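PDB 6MCA: ankyrin repeat domain protein from Legionella pneumophila subsp. pneumophila, which is a bacterial effector that interacts with the host protein LARP7 of the 7SK snRNP complex and pairs ankyrin repeats with a cysteine protease-like region. Local coordinates for residues D113-Y117 with H143-F149. Residues are numbered along the deposited sequence; the frame is centred on the assembly and turned at random.
Sequences DPNAY and HGAKLDF
The ring of Phe149 turns its edge to the face of Tyr117 in an offset T-shaped pair, the planes at 85° and the centroids 5.5 Å apart. CE2 and CZ do the touching, CE2 coming within 3.6 Å of Tyr117 CD1 near the CB end of the tyrosine ring; Asn115 O lies at the edge of both rings, and Ile179 of strand 178-182 touches both. With CG anti to the backbone N (chi1 -170°), the Phe149 ring extends toward Tyr117.

The carboxamide of Asn115, donor and acceptor together, bonds the opposing backbone through both ends. OD1 accepts Lys146 N at 2.9 Å on an in-plane lone pair; ND2 donates to Gly144 O at 3.0 Å, tilted out of the Gly144 carbonyl plane. A water bridges OD1 to Lys146 O. Asp113 OD1, met from above its carboxylate plane, takes Asn115 N in an Asx turn, probably helping to hold the type I turn, whose Ala116 N to Asp113 O bond is weak. Pro114 suits that turn because its ring restricts phi (-73°); its apolar CB meets Ala145 CB. Gly144, C-prime in the Schellman motif ending helix 134-142, has backbone angles that would jam a CB against the preceding carbonyl O. Both segments lie in the ankyrin-repeat region, and an asparagine tying one loop to the next is consistent with stacking of adjacent repeats.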
ATOM      1  N   ASP A 113      -3.408  22.776  -3.521  1.00 26.92           N
ATOM      2  CA  ASP A 113      -4.574  22.180  -2.878  1.00 31.38           C
ATOM      3  C   ASP A 113      -4.135  21.145  -1.850  1.00 44.32           C
ATOM      4  O   ASP A 113      -3.608  20.092  -2.237  1.00 32.79           O
ATOM      5  CB  ASP A 113      -5.480  21.540  -3.932  1.00 26.46           C
ATOM      6  CG  ASP A 113      -6.749  20.952  -3.339  1.00 40.92           C
ATOM      7  OD1 ASP A 113      -7.046  21.222  -2.156  1.00 44.22           O
ATOM      8  OD2 ASP A 113      -7.457  20.219  -4.062  1.00 46.99           O
ATOM      9  N   PRO A 114      -4.335  21.383  -0.549  1.00 46.32           N
ATOM     10  CA  PRO A 114      -3.882  20.408   0.455  1.00 33.76           C
ATOM     11  C   PRO A 114      -4.732  19.152   0.516  1.00 34.80           C
ATOM     12  O   PRO A 114      -4.356  18.209   1.223  1.00 29.13           O
ATOM     13  CB  PRO A 114      -3.971  21.197   1.765  1.00 39.56           C
ATOM     14  CG  PRO A 114      -5.094  22.153   1.527  1.00 38.60           C
ATOM     15  CD  PRO A 114      -5.024  22.531   0.066  1.00 32.35           C
ATOM     16  N   ASN A 115      -5.861  19.108  -0.194  1.00 34.96           N
ATOM     17  CA  ASN A 115      -6.743  17.946  -0.189  1.00 27.52           C
ATOM     18  C   ASN A 115      -6.821  17.279  -1.557  1.00 30.86           C
ATOM     19  O   ASN A 115      -7.763  16.524  -1.821  1.00 33.75           O
ATOM     20  CB  ASN A 115      -8.140  18.338   0.292  1.00 32.01           C
ATOM     21  CG  ASN A 115      -8.160  18.730   1.756  1.00 47.82           C
ATOM     22  OD1 ASN A 115      -8.037  17.882   2.639  1.00 40.93           O
ATOM     23  ND2 ASN A 115      -8.319  20.022   2.021  1.00 33.09           N
ATOM     24  N   ALA A 116      -5.857  17.545  -2.433  1.00 36.01           N
ATOM     25  CA  ALA A 116      -5.825  16.883  -3.727  1.00 28.34           C
ATOM     26  C   ALA A 116      -5.552  15.395  -3.546  1.00 31.71           C
ATOM     27  O   ALA A 116      -4.790  14.990  -2.664  1.00 33.41           O
ATOM     28  CB  ALA A 116      -4.759  17.509  -4.624  1.00 30.13           C
ATOM     29  N   TYR A 117      -6.190  14.578  -4.378  1.00 32.75           N
ATOM     30  CA  TYR A 117      -5.996  13.138  -4.341  1.00 32.18           C
ATOM     31  C   TYR A 117      -5.635  12.639  -5.734  1.00 37.32           C
ATOM     32  O   TYR A 117      -5.958  13.263  -6.747  1.00 29.01           O
ATOM     33  CB  TYR A 117      -7.237  12.399  -3.813  1.00 25.31           C
ATOM     34  CG  TYR A 117      -8.551  12.819  -4.435  1.00 26.40           C
ATOM     35  CD1 TYR A 117      -9.214  13.962  -4.006  1.00 36.71           C
ATOM     36  CD2 TYR A 117      -9.138  12.060  -5.439  1.00 36.64           C
ATOM     37  CE1 TYR A 117     -10.419  14.343  -4.568  1.00 33.97           C
ATOM     38  CE2 TYR A 117     -10.342  12.432  -6.006  1.00 26.64           C
ATOM     39  CZ  TYR A 117     -10.978  13.575  -5.567  1.00 32.60           C
ATOM     40  OH  TYR A 117     -12.177  13.949  -6.128  1.00 48.01           O
ATOM     41  N   HIS A 143      -2.968  24.539   6.704  1.00 34.92           N
ATOM     42  CA  HIS A 143      -3.409  25.061   5.419  1.00 30.43           C
ATOM     43  C   HIS A 143      -4.685  24.397   4.915  1.00 28.14           C
ATOM     44  O   HIS A 143      -5.087  24.641   3.774  1.00 34.11           O
ATOM     45  CB  HIS A 143      -2.290  24.925   4.386  1.00 26.73           C
ATOM     46  CG  HIS A 143      -1.196  25.934   4.551  1.00 20.93           C
ATOM     47  ND1 HIS A 143      -1.243  27.184   3.973  1.00 30.02           N
ATOM     48  CD2 HIS A 143      -0.031  25.882   5.240  1.00 26.79           C
ATOM     49  CE1 HIS A 143      -0.152  27.857   4.292  1.00 26.47           C
ATOM     50  NE2 HIS A 143       0.600  27.090   5.061  1.00 40.59           N
ATOM     51  N   GLY A 144      -5.327  23.564   5.732  1.00 30.65           N
ATOM     52  CA  GLY A 144      -6.666  23.089   5.444  1.00 22.39           C
ATOM     53  C   GLY A 144      -6.829  21.614   5.135  1.00 30.84           C
ATOM     54  O   GLY A 144      -7.927  21.208   4.737  1.00 25.25           O
ATOM     55  N   ALA A 145      -5.793  20.796   5.304  1.00 28.25           N
ATOM     56  CA  ALA A 145      -5.914  19.376   5.002  1.00 36.87           C
ATOM     57  C   ALA A 145      -6.852  18.690   5.991  1.00 29.99           C
ATOM     58  O   ALA A 145      -6.825  18.966   7.194  1.00 30.60           O
ATOM     59  CB  ALA A 145      -4.541  18.706   5.025  1.00 34.06           C
ATOM     60  N   LYS A 146      -7.688  17.790   5.474  1.00 28.23           N
ATOM     61  CA  LYS A 146      -8.676  17.075   6.275  1.00 25.30           C
ATOM     62  C   LYS A 146      -8.194  15.647   6.514  1.00 41.29           C
ATOM     63  O   LYS A 146      -8.003  14.883   5.562  1.00 40.07           O
ATOM     64  CB  LYS A 146     -10.040  17.079   5.586  1.00 32.72           C
ATOM     65  CG  LYS A 146     -10.529  18.463   5.179  1.00 47.88           C
ATOM     66  CD  LYS A 146     -10.690  19.376   6.386  1.00 56.85           C
ATOM     67  CE  LYS A 146     -11.317  20.706   5.993  1.00 65.24           C
ATOM     68  NZ  LYS A 146     -11.448  21.630   7.154  1.00 61.63           N
ATOM     69  N   LEU A 147      -8.018  15.289   7.789  1.00 37.32           N
ATOM     70  CA  LEU A 147      -7.413  14.007   8.142  1.00 33.29           C
ATOM     71  C   LEU A 147      -8.345  12.831   7.867  1.00 34.21           C
ATOM     72  O   LEU A 147      -7.873  11.721   7.576  1.00 35.70           O
ATOM     73  CB  LEU A 147      -7.004  14.025   9.616  1.00 34.34           C
ATOM     74  CG  LEU A 147      -6.292  12.799  10.188  1.00 36.51           C
ATOM     75  CD1 LEU A 147      -5.015  12.526   9.421  1.00 32.02           C
ATOM     76  CD2 LEU A 147      -6.000  12.992  11.668  1.00 27.17           C
ATOM     77  N   ASP A 148      -9.660  13.051   7.956  1.00 29.87           N
ATOM     78  CA  ASP A 148     -10.606  11.948   7.816  1.00 39.01           C
ATOM     79  C   ASP A 148     -10.527  11.306   6.439  1.00 36.37           C
ATOM     80  O   ASP A 148     -10.714  10.093   6.315  1.00 38.68           O
ATOM     81  CB  ASP A 148     -12.027  12.435   8.097  1.00 44.97           C
ATOM     82  CG  ASP A 148     -12.302  12.603   9.579  1.00 66.21           C
ATOM     83  OD1 ASP A 148     -11.667  11.891  10.386  1.00 49.06           O
ATOM     84  OD2 ASP A 148     -13.153  13.445   9.937  1.00 62.76           O
ATOM     85  N   PHE A 149     -10.249  12.094   5.398  1.00 37.25           N
ATOM     86  CA  PHE A 149     -10.092  11.534   4.058  1.00 27.52           C
ATOM     87  C   PHE A 149      -8.964  10.506   4.024  1.00 30.29           C
ATOM     88  O   PHE A 149      -9.146   9.377   3.546  1.00 23.02           O
ATOM     89  CB  PHE A 149      -9.835  12.666   3.061  1.00 37.00           C
ATOM     90  CG  PHE A 149      -9.900  12.246   1.620  1.00 30.02           C
ATOM     91  CD1 PHE A 149     -10.521  11.066   1.245  1.00 26.64           C
ATOM     92  CD2 PHE A 149      -9.341  13.044   0.636  1.00 30.88           C
ATOM     93  CE1 PHE A 149     -10.576  10.688  -0.083  1.00 31.46           C
ATOM     94  CE2 PHE A 149      -9.393  12.673  -0.692  1.00 27.97           C
ATOM     95  CZ  PHE A 149     -10.012  11.493  -1.052  1.00 35.76           C
TER
HETATM   96  O   HOH W   1      -7.084  15.197   2.887  1.00 34.47           O